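Local structure of X-ray repair cross complementing protein 1 variant (Homo sapiens, 6WH1) at residues D20-F32 with R71-K83. The protein probably acts as a scaffold that assembles protein complexes in DNA single-strand break repair, this chain being its C-terminal BRCT domain. Residues are numbered along the deposited sequence; the frame is centred on the assembly and turned at random.
Sequences DERRKLIRYVTAF and RPRWIYSCNEKQK
Tyr28, Ile75, Tyr76 and Asn79 meet in a helix-to-helix contact in the BRCT fold, where helices 21-31 and 72-81 lie together against one side of the four-stranded parallel sheet. Their axes approach to 9.8 Å at a crossing angle of 51°, and no hydrogen bond links them, so packing joins them, apolar and aromatic for the most part, with polar groups laid against the rings. On the sheet side, CD2 of Leu25 lies 3.6 Å from CB of Pro72 and also meets CB of Ile75. Ile75 reaches back with CG2, which sits 3.5 Å from CB of Tyr28, while its CD1 touches Val29; Val29 and Ile75 both continue onto Phe11 of strand 10-13. Tyr76 is a knob in a hole formed by Glu21, Lys24, Leu25 and Tyr28. Its CE1 comes within 3.4 Å of CD of Lys24, and its CD1 meets CE2 of Tyr28 edge to edge. The Glu21 carboxylate is turned 70° from the Tyr76 ring, and its approach to the hydroxyl has too poor an angle for a hydrogen bond. Asn79 covers one face of the Tyr28 ring: with CG anti to the backbone N, its amide stacks 13° from parallel, and its CB adds a CH-pi contact 4.0 Å from the ring centroid. Helix 72-81 ends in a Schellman motif: Gln82, the C-prime residue, has positive phi, and the bonds Lys83 N to Cys78 O and Gln82 N to Asn79 O are both weak. NE2 of Gln82 donates to O of Asn79 at 3.1 Å, in the carbonyl plane on a lone pair, and the same NE2 lies 3.5 Å from CZ of Phe32, whose ring edge receives OD1 of Asn79 at 3.3 Å from CZ.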
ATOM      1  N   ASP A  20     -12.186   2.894   5.572  1.00 85.37           N
ATOM      2  CA  ASP A  20     -11.124   2.100   4.964  1.00 88.28           C
ATOM      3  C   ASP A  20     -10.088   2.969   4.257  1.00 83.09           C
ATOM      4  O   ASP A  20      -9.334   2.470   3.410  1.00 82.26           O
ATOM      5  CB  ASP A  20     -11.722   1.081   3.991  1.00 94.74           C
ATOM      6  CG  ASP A  20     -12.300   1.726   2.729  1.00103.12           C
ATOM      7  OD1 ASP A  20     -12.751   0.969   1.844  1.00108.18           O
ATOM      8  OD2 ASP A  20     -12.325   2.972   2.615  1.00103.49           O
ATOM      9  N   GLU A  21     -10.060   4.266   4.571  1.00 78.41           N
ATOM     10  CA  GLU A  21      -9.155   5.175   3.879  1.00 73.12           C
ATOM     11  C   GLU A  21      -7.707   4.737   4.043  1.00 62.02           C
ATOM     12  O   GLU A  21      -6.905   4.871   3.115  1.00 62.95           O
ATOM     13  CB  GLU A  21      -9.347   6.601   4.394  1.00 79.30           C
ATOM     14  CG  GLU A  21     -10.520   7.349   3.771  1.00 86.51           C
ATOM     15  CD  GLU A  21     -10.250   8.837   3.632  1.00 90.17           C
ATOM     16  OE1 GLU A  21      -9.320   9.340   4.298  1.00 88.64           O
ATOM     17  OE2 GLU A  21     -10.966   9.501   2.853  1.00 93.58           O
ATOM     18  N   ARG A  22      -7.356   4.209   5.218  1.00 53.87           N
ATOM     19  CA  ARG A  22      -5.988   3.754   5.447  1.00 57.51           C
ATOM     20  C   ARG A  22      -5.615   2.646   4.469  1.00 62.34           C
ATOM     21  O   ARG A  22      -4.550   2.689   3.834  1.00 64.34           O
ATOM     22  CB  ARG A  22      -5.838   3.281   6.894  1.00 60.00           C
ATOM     23  CG  ARG A  22      -4.428   2.863   7.280  1.00 59.57           C
ATOM     24  CD  ARG A  22      -4.284   2.733   8.793  1.00 64.66           C
ATOM     25  NE  ARG A  22      -3.894   3.993   9.424  1.00 71.11           N
ATOM     26  CZ  ARG A  22      -2.635   4.389   9.595  1.00 74.61           C
ATOM     27  NH1 ARG A  22      -1.632   3.623   9.182  1.00 72.70           N
ATOM     28  NH2 ARG A  22      -2.376   5.552  10.181  1.00 75.46           N
ATOM     29  N   ARG A  23      -6.494   1.651   4.327  1.00 59.75           N
ATOM     30  CA  ARG A  23      -6.253   0.565   3.384  1.00 57.31           C
ATOM     31  C   ARG A  23      -6.158   1.089   1.956  1.00 56.32           C
ATOM     32  O   ARG A  23      -5.293   0.653   1.183  1.00 59.67           O
ATOM     33  CB  ARG A  23      -7.366  -0.479   3.499  1.00 62.59           C
ATOM     34  CG  ARG A  23      -6.889  -1.920   3.422  1.00 67.10           C
ATOM     35  CD  ARG A  23      -8.059  -2.889   3.257  1.00 75.87           C
ATOM     36  NE  ARG A  23      -8.707  -2.741   1.956  1.00 81.45           N
ATOM     37  CZ  ARG A  23      -8.378  -3.438   0.873  1.00 82.49           C
ATOM     38  NH1 ARG A  23      -7.407  -4.341   0.931  1.00 81.85           N
ATOM     39  NH2 ARG A  23      -9.019  -3.234  -0.269  1.00 83.55           N
ATOM     40  N   LYS A  24      -7.033   2.027   1.588  1.00 52.22           N
ATOM     41  CA  LYS A  24      -7.006   2.554   0.226  1.00 55.70           C
ATOM     42  C   LYS A  24      -5.697   3.287  -0.057  1.00 55.58           C
ATOM     43  O   LYS A  24      -5.108   3.136  -1.137  1.00 53.58           O
ATOM     44  CB  LYS A  24      -8.207   3.472   0.002  1.00 63.57           C
ATOM     45  CG  LYS A  24      -8.326   4.029  -1.403  1.00 71.57           C
ATOM     46  CD  LYS A  24      -9.602   4.845  -1.557  1.00 81.59           C
ATOM     47  CE  LYS A  24     -10.482   4.304  -2.672  1.00 89.48           C
ATOM     48  NZ  LYS A  24     -10.273   5.045  -3.948  1.00 90.85           N
ATOM     49  N   LEU A  25      -5.224   4.082   0.908  1.00 55.66           N
ATOM     50  CA  LEU A  25      -3.968   4.804   0.731  1.00 52.66           C
ATOM     51  C   LEU A  25      -2.795   3.843   0.622  1.00 48.33           C
ATOM     52  O   LEU A  25      -1.896   4.039  -0.208  1.00 42.40           O
ATOM     53  CB  LEU A  25      -3.753   5.775   1.891  1.00 49.30           C
ATOM     54  CG  LEU A  25      -4.771   6.910   1.981  1.00 48.15           C
ATOM     55  CD1 LEU A  25      -4.803   7.487   3.389  1.00 44.28           C
ATOM     56  CD2 LEU A  25      -4.440   7.980   0.953  1.00 52.67           C
ATOM     57  N   ILE A  26      -2.778   2.806   1.464  1.00 47.16           N
ATOM     58  CA  ILE A  26      -1.745   1.780   1.349  1.00 48.86           C
ATOM     59  C   ILE A  26      -1.762   1.180  -0.051  1.00 49.54           C
ATOM     60  O   ILE A  26      -0.719   1.053  -0.709  1.00 51.51           O
ATOM     61  CB  ILE A  26      -1.937   0.703   2.432  1.00 49.51           C
ATOM     62  CG1 ILE A  26      -1.526   1.250   3.803  1.00 44.90           C
ATOM     63  CG2 ILE A  26      -1.158  -0.560   2.077  1.00 43.78           C
ATOM     64  CD1 ILE A  26      -1.963   0.379   4.959  1.00 39.79           C
ATOM     65  N   ARG A  27      -2.958   0.839  -0.539  1.00 50.68           N
ATOM     66  CA  ARG A  27      -3.088   0.249  -1.865  1.00 55.60           C
ATOM     67  C   ARG A  27      -2.501   1.161  -2.935  1.00 58.86           C
ATOM     68  O   ARG A  27      -1.694   0.724  -3.761  1.00 57.34           O
ATOM     69  CB  ARG A  27      -4.559  -0.052  -2.159  1.00 55.80           C
ATOM     70  CG  ARG A  27      -4.826  -0.546  -3.573  1.00 56.96           C
ATOM     71  CD  ARG A  27      -6.285  -0.948  -3.759  1.00 62.80           C
ATOM     72  NE  ARG A  27      -6.612  -1.220  -5.156  1.00 69.73           N
ATOM     73  CZ  ARG A  27      -7.799  -1.642  -5.580  1.00 79.29           C
ATOM     74  NH1 ARG A  27      -8.007  -1.864  -6.871  1.00 83.41           N
ATOM     75  NH2 ARG A  27      -8.782  -1.842  -4.711  1.00 83.64           N
ATOM     76  N   TYR A  28      -2.882   2.440  -2.928  1.00 60.76           N
ATOM     77  CA  TYR A  28      -2.475   3.326  -4.019  1.00 60.72           C
ATOM     78  C   TYR A  28      -0.981   3.636  -3.967  1.00 54.95           C
ATOM     79  O   TYR A  28      -0.290   3.590  -5.001  1.00 51.12           O
ATOM     80  CB  TYR A  28      -3.296   4.614  -3.986  1.00 60.27           C
ATOM     81  CG  TYR A  28      -4.746   4.425  -4.373  1.00 67.36           C
ATOM     82  CD1 TYR A  28      -5.186   3.236  -4.935  1.00 71.99           C
ATOM     83  CD2 TYR A  28      -5.672   5.442  -4.179  1.00 72.16           C
ATOM     84  CE1 TYR A  28      -6.512   3.060  -5.290  1.00 74.80           C
ATOM     85  CE2 TYR A  28      -6.998   5.276  -4.530  1.00 76.22           C
ATOM     86  CZ  TYR A  28      -7.412   4.083  -5.085  1.00 76.59           C
ATOM     87  OH  TYR A  28      -8.732   3.917  -5.436  1.00 78.37           O
ATOM     88  N   VAL A  29      -0.464   3.954  -2.777  1.00 50.25           N
ATOM     89  CA  VAL A  29       0.960   4.243  -2.652  1.00 47.34           C
ATOM     90  C   VAL A  29       1.785   3.035  -3.074  1.00 49.93           C
ATOM     91  O   VAL A  29       2.784   3.171  -3.792  1.00 49.40           O
ATOM     92  CB  VAL A  29       1.295   4.695  -1.218  1.00 45.04           C
ATOM     93  CG1 VAL A  29       2.801   4.836  -1.038  1.00 40.16           C
ATOM     94  CG2 VAL A  29       0.599   6.009  -0.903  1.00 45.41           C
ATOM     95  N   THR A  30       1.375   1.829  -2.660  1.00 50.38           N
ATOM     96  CA  THR A  30       2.089   0.630  -3.086  1.00 49.40           C
ATOM     97  C   THR A  30       1.995   0.448  -4.595  1.00 51.69           C
ATOM     98  O   THR A  30       2.995   0.153  -5.260  1.00 52.64           O
ATOM     99  CB  THR A  30       1.527  -0.599  -2.374  1.00 46.58           C
ATOM    100  OG1 THR A  30       1.447  -0.345  -0.967  1.00 45.20           O
ATOM    101  CG2 THR A  30       2.417  -1.811  -2.624  1.00 48.68           C
ATOM    102  N   ALA A  31       0.792   0.627  -5.149  1.00 50.59           N
ATOM    103  CA  ALA A  31       0.566   0.409  -6.572  1.00 53.92           C
ATOM    104  C   ALA A  31       1.508   1.256  -7.408  1.00 55.78           C
ATOM    105  O   ALA A  31       2.113   0.772  -8.373  1.00 54.48           O
ATOM    106  CB  ALA A  31      -0.888   0.729  -6.918  1.00 52.83           C
ATOM    107  N   PHE A  32       1.653   2.527  -7.046  1.00 54.99           N
ATOM    108  CA  PHE A  32       2.489   3.426  -7.823  1.00 53.97           C
ATOM    109  C   PHE A  32       3.930   3.452  -7.325  1.00 55.69           C
ATOM    110  O   PHE A  32       4.661   4.413  -7.595  1.00 59.22           O
ATOM    111  CB  PHE A  32       1.849   4.812  -7.836  1.00 50.49           C
ATOM    112  CG  PHE A  32       0.395   4.777  -8.222  1.00 54.55           C
ATOM    113  CD1 PHE A  32      -0.030   3.972  -9.266  1.00 59.92           C
ATOM    114  CD2 PHE A  32      -0.550   5.515  -7.528  1.00 56.56           C
ATOM    115  CE1 PHE A  32      -1.365   3.918  -9.627  1.00 65.12           C
ATOM    116  CE2 PHE A  32      -1.889   5.467  -7.889  1.00 58.02           C
ATOM    117  CZ  PHE A  32      -2.294   4.666  -8.938  1.00 61.68           C
ATOM    118  N   ARG A  71      -2.693  15.833   2.248  1.00 46.26           N
ATOM    119  CA  ARG A  71      -3.962  15.181   2.525  1.00 49.79           C
ATOM    120  C   ARG A  71      -4.141  13.947   1.644  1.00 52.45           C
ATOM    121  O   ARG A  71      -3.551  13.856   0.561  1.00 51.22           O
ATOM    122  CB  ARG A  71      -5.113  16.152   2.291  1.00 49.77           C
ATOM    123  CG  ARG A  71      -5.066  17.376   3.192  1.00 53.12           C
ATOM    124  CD  ARG A  71      -5.955  17.197   4.407  1.00 56.68           C
ATOM    125  NE  ARG A  71      -5.918  18.359   5.290  1.00 63.65           N
ATOM    126  CZ  ARG A  71      -5.639  18.300   6.587  1.00 67.31           C
ATOM    127  NH1 ARG A  71      -5.373  17.131   7.156  1.00 66.07           N
ATOM    128  NH2 ARG A  71      -5.628  19.408   7.318  1.00 68.55           N
ATOM    129  N   PRO A  72      -4.950  12.982   2.095  1.00 52.71           N
ATOM    130  CA  PRO A  72      -5.162  11.758   1.295  1.00 48.89           C
ATOM    131  C   PRO A  72      -5.758  12.012  -0.084  1.00 47.74           C
ATOM    132  O   PRO A  72      -5.642  11.147  -0.974  1.00 49.92           O
ATOM    133  CB  PRO A  72      -6.114  10.930   2.170  1.00 49.62           C
ATOM    134  CG  PRO A  72      -5.873  11.423   3.564  1.00 52.71           C
ATOM    135  CD  PRO A  72      -5.564  12.887   3.432  1.00 50.65           C
ATOM    136  N   ARG A  73      -6.399  13.165  -0.293  1.00 47.25           N
ATOM    137  CA  ARG A  73      -6.952  13.450  -1.612  1.00 57.44           C
ATOM    138  C   ARG A  73      -5.857  13.575  -2.662  1.00 54.15           C
ATOM    139  O   ARG A  73      -6.111  13.330  -3.846  1.00 59.44           O
ATOM    140  CB  ARG A  73      -7.806  14.718  -1.581  1.00 64.90           C
ATOM    141  CG  ARG A  73      -8.727  14.826  -2.788  1.00 76.69           C
ATOM    142  CD  ARG A  73      -9.390  16.183  -2.889  1.00 90.29           C
ATOM    143  NE  ARG A  73      -9.630  16.567  -4.278  1.00 99.11           N
ATOM    144  CZ  ARG A  73      -9.824  17.818  -4.680  1.00100.35           C
ATOM    145  NH1 ARG A  73      -9.813  18.805  -3.794  1.00 99.17           N
ATOM    146  NH2 ARG A  73     -10.030  18.082  -5.963  1.00101.93           N
ATOM    147  N   TRP A  74      -4.641  13.945  -2.256  1.00 47.08           N
ATOM    148  CA  TRP A  74      -3.521  13.926  -3.192  1.00 47.22           C
ATOM    149  C   TRP A  74      -3.339  12.539  -3.787  1.00 49.63           C
ATOM    150  O   TRP A  74      -3.250  12.381  -5.009  1.00 50.66           O
ATOM    151  CB  TRP A  74      -2.237  14.369  -2.494  1.00 44.56           C
ATOM    152  CG  TRP A  74      -1.019  14.305  -3.374  1.00 44.03           C
ATOM    153  CD1 TRP A  74      -0.938  14.667  -4.687  1.00 45.45           C
ATOM    154  CD2 TRP A  74       0.291  13.847  -3.004  1.00 45.28           C
ATOM    155  NE1 TRP A  74       0.338  14.470  -5.158  1.00 47.55           N
ATOM    156  CE2 TRP A  74       1.113  13.969  -4.144  1.00 47.78           C
ATOM    157  CE3 TRP A  74       0.849  13.354  -1.821  1.00 44.83           C
ATOM    158  CZ2 TRP A  74       2.463  13.612  -4.135  1.00 48.01           C
ATOM    159  CZ3 TRP A  74       2.192  13.000  -1.815  1.00 44.86           C
ATOM    160  CH2 TRP A  74       2.981  13.130  -2.966  1.00 45.95           C
ATOM    161  N   ILE A  75      -3.272  11.520  -2.929  1.00 48.60           N
ATOM    162  CA  ILE A  75      -3.119  10.146  -3.395  1.00 47.64           C
ATOM    163  C   ILE A  75      -4.307   9.742  -4.257  1.00 54.01           C
ATOM    164  O   ILE A  75      -4.143   9.138  -5.332  1.00 57.46           O
ATOM    165  CB  ILE A  75      -2.944   9.201  -2.190  1.00 47.06           C
ATOM    166  CG1 ILE A  75      -1.903   9.757  -1.212  1.00 44.22           C
ATOM    167  CG2 ILE A  75      -2.565   7.811  -2.651  1.00 47.52           C
ATOM    168  CD1 ILE A  75      -0.484   9.677  -1.714  1.00 43.03           C
ATOM    169  N   TYR A  76      -5.522  10.069  -3.804  1.00 50.87           N
ATOM    170  CA  TYR A  76      -6.713   9.678  -4.560  1.00 57.08           C
ATOM    171  C   TYR A  76      -6.684  10.256  -5.970  1.00 60.52           C
ATOM    172  O   TYR A  76      -6.892   9.538  -6.954  1.00 64.31           O
ATOM    173  CB  TYR A  76      -7.982  10.126  -3.836  1.00 64.01           C
ATOM    174  CG  TYR A  76      -8.133   9.562  -2.451  1.00 67.71           C
ATOM    175  CD1 TYR A  76      -7.734   8.264  -2.163  1.00 68.65           C
ATOM    176  CD2 TYR A  76      -8.667  10.330  -1.427  1.00 69.86           C
ATOM    177  CE1 TYR A  76      -7.865   7.747  -0.894  1.00 70.54           C
ATOM    178  CE2 TYR A  76      -8.803   9.823  -0.154  1.00 72.70           C
ATOM    179  CZ  TYR A  76      -8.401   8.530   0.106  1.00 76.17           C
ATOM    180  OH  TYR A  76      -8.532   8.018   1.373  1.00 83.45           O
ATOM    181  N   SER A  77      -6.425  11.561  -6.087  1.00 59.99           N
ATOM    182  CA  SER A  77      -6.437  12.204  -7.398  1.00 66.01           C
ATOM    183  C   SER A  77      -5.244  11.794  -8.242  1.00 63.05           C
ATOM    184  O   SER A  77      -5.343  11.769  -9.475  1.00 62.81           O
ATOM    185  CB  SER A  77      -6.481  13.725  -7.244  1.00 69.14           C
ATOM    186  OG  SER A  77      -7.345  14.112  -6.195  1.00 70.48           O
ATOM    187  N   CYS A  78      -4.109  11.486  -7.608  1.00 56.34           N
ATOM    188  CA  CYS A  78      -3.004  10.889  -8.343  1.00 54.77           C
ATOM    189  C   CYS A  78      -3.450   9.599  -9.008  1.00 61.37           C
ATOM    190  O   CYS A  78      -3.091   9.323 -10.158  1.00 62.61           O
ATOM    191  CB  CYS A  78      -1.824  10.629  -7.408  1.00 47.88           C
ATOM    192  SG  CYS A  78      -0.695  12.017  -7.165  1.00 53.06           S
ATOM    193  N   ASN A  79      -4.258   8.808  -8.300  1.00 61.40           N
ATOM    194  CA  ASN A  79      -4.799   7.595  -8.906  1.00 61.21           C
ATOM    195  C   ASN A  79      -5.801   7.923 -10.011  1.00 69.24           C
ATOM    196  O   ASN A  79      -5.819   7.263 -11.057  1.00 70.74           O
ATOM    197  CB  ASN A  79      -5.456   6.716  -7.843  1.00 60.62           C
ATOM    198  CG  ASN A  79      -6.180   5.525  -8.441  1.00 65.56           C
ATOM    199  OD1 ASN A  79      -5.554   4.586  -8.933  1.00 64.30           O
ATOM    200  ND2 ASN A  79      -7.509   5.566  -8.414  1.00 67.54           N
ATOM    201  N   GLU A  80      -6.639   8.937  -9.793  1.00 72.17           N
ATOM    202  CA  GLU A  80      -7.701   9.245 -10.750  1.00 77.50           C
ATOM    203  C   GLU A  80      -7.131   9.744 -12.075  1.00 82.02           C
ATOM    204  O   GLU A  80      -7.535   9.281 -13.149  1.00 86.32           O
ATOM    205  CB  GLU A  80      -8.664  10.272 -10.156  1.00 79.73           C
ATOM    206  CG  GLU A  80      -9.487   9.741  -9.000  1.00 86.58           C
ATOM    207  CD  GLU A  80     -10.364  10.806  -8.371  1.00 98.52           C
ATOM    208  OE1 GLU A  80     -10.598  11.848  -9.021  1.00103.01           O
ATOM    209  OE2 GLU A  80     -10.817  10.602  -7.225  1.00101.95           O
ATOM    210  N   LYS A  81      -6.201  10.697 -12.020  1.00 81.07           N
ATOM    211  CA  LYS A  81      -5.539  11.188 -13.223  1.00 81.24           C
ATOM    212  C   LYS A  81      -4.399  10.285 -13.677  1.00 81.65           C
ATOM    213  O   LYS A  81      -3.853  10.503 -14.765  1.00 84.36           O
ATOM    214  CB  LYS A  81      -5.014  12.608 -12.993  1.00 79.30           C
ATOM    215  CG  LYS A  81      -6.099  13.634 -12.682  1.00 81.21           C
ATOM    216  CD  LYS A  81      -5.610  15.053 -12.939  1.00 80.24           C
ATOM    217  CE  LYS A  81      -6.489  16.089 -12.252  1.00 81.39           C
ATOM    218  NZ  LYS A  81      -5.975  17.478 -12.444  1.00 81.18           N
ATOM    219  N   GLN A  82      -4.040   9.278 -12.875  1.00 79.72           N
ATOM    220  CA  GLN A  82      -2.979   8.323 -13.194  1.00 84.22           C
ATOM    221  C   GLN A  82      -1.642   9.022 -13.395  1.00 89.62           C
ATOM    222  O   GLN A  82      -0.772   8.551 -14.133  1.00 96.06           O
ATOM    223  CB  GLN A  82      -3.349   7.471 -14.405  1.00 85.91           C
ATOM    224  CG  GLN A  82      -4.225   6.292 -14.022  1.00 84.31           C
ATOM    225  CD  GLN A  82      -3.473   5.255 -13.211  1.00 82.20           C
ATOM    226  OE1 GLN A  82      -2.487   4.687 -13.679  1.00 83.66           O
ATOM    227  NE2 GLN A  82      -3.928   5.010 -11.988  1.00 81.16           N
ATOM    228  N   LYS A  83      -1.456  10.131 -12.695  1.00 88.23           N
ATOM    229  CA  LYS A  83      -0.268  10.939 -12.847  1.00 87.67           C
ATOM    230  C   LYS A  83       0.231  11.358 -11.474  1.00 77.39           C
ATOM    231  O   LYS A  83      -0.478  11.237 -10.473  1.00 74.98           O
ATOM    232  CB  LYS A  83      -0.580  12.157 -13.689  1.00 97.54           C
ATOM    233  CG  LYS A  83       0.276  12.223 -14.865  1.00105.72           C
ATOM    234  CD  LYS A  83       0.296  13.613 -15.325  1.00111.46           C
ATOM    235  CE  LYS A  83       1.152  14.513 -14.451  1.00112.70           C
ATOM    236  NZ  LYS A  83       1.192  15.778 -15.192  1.00117.70           N
TER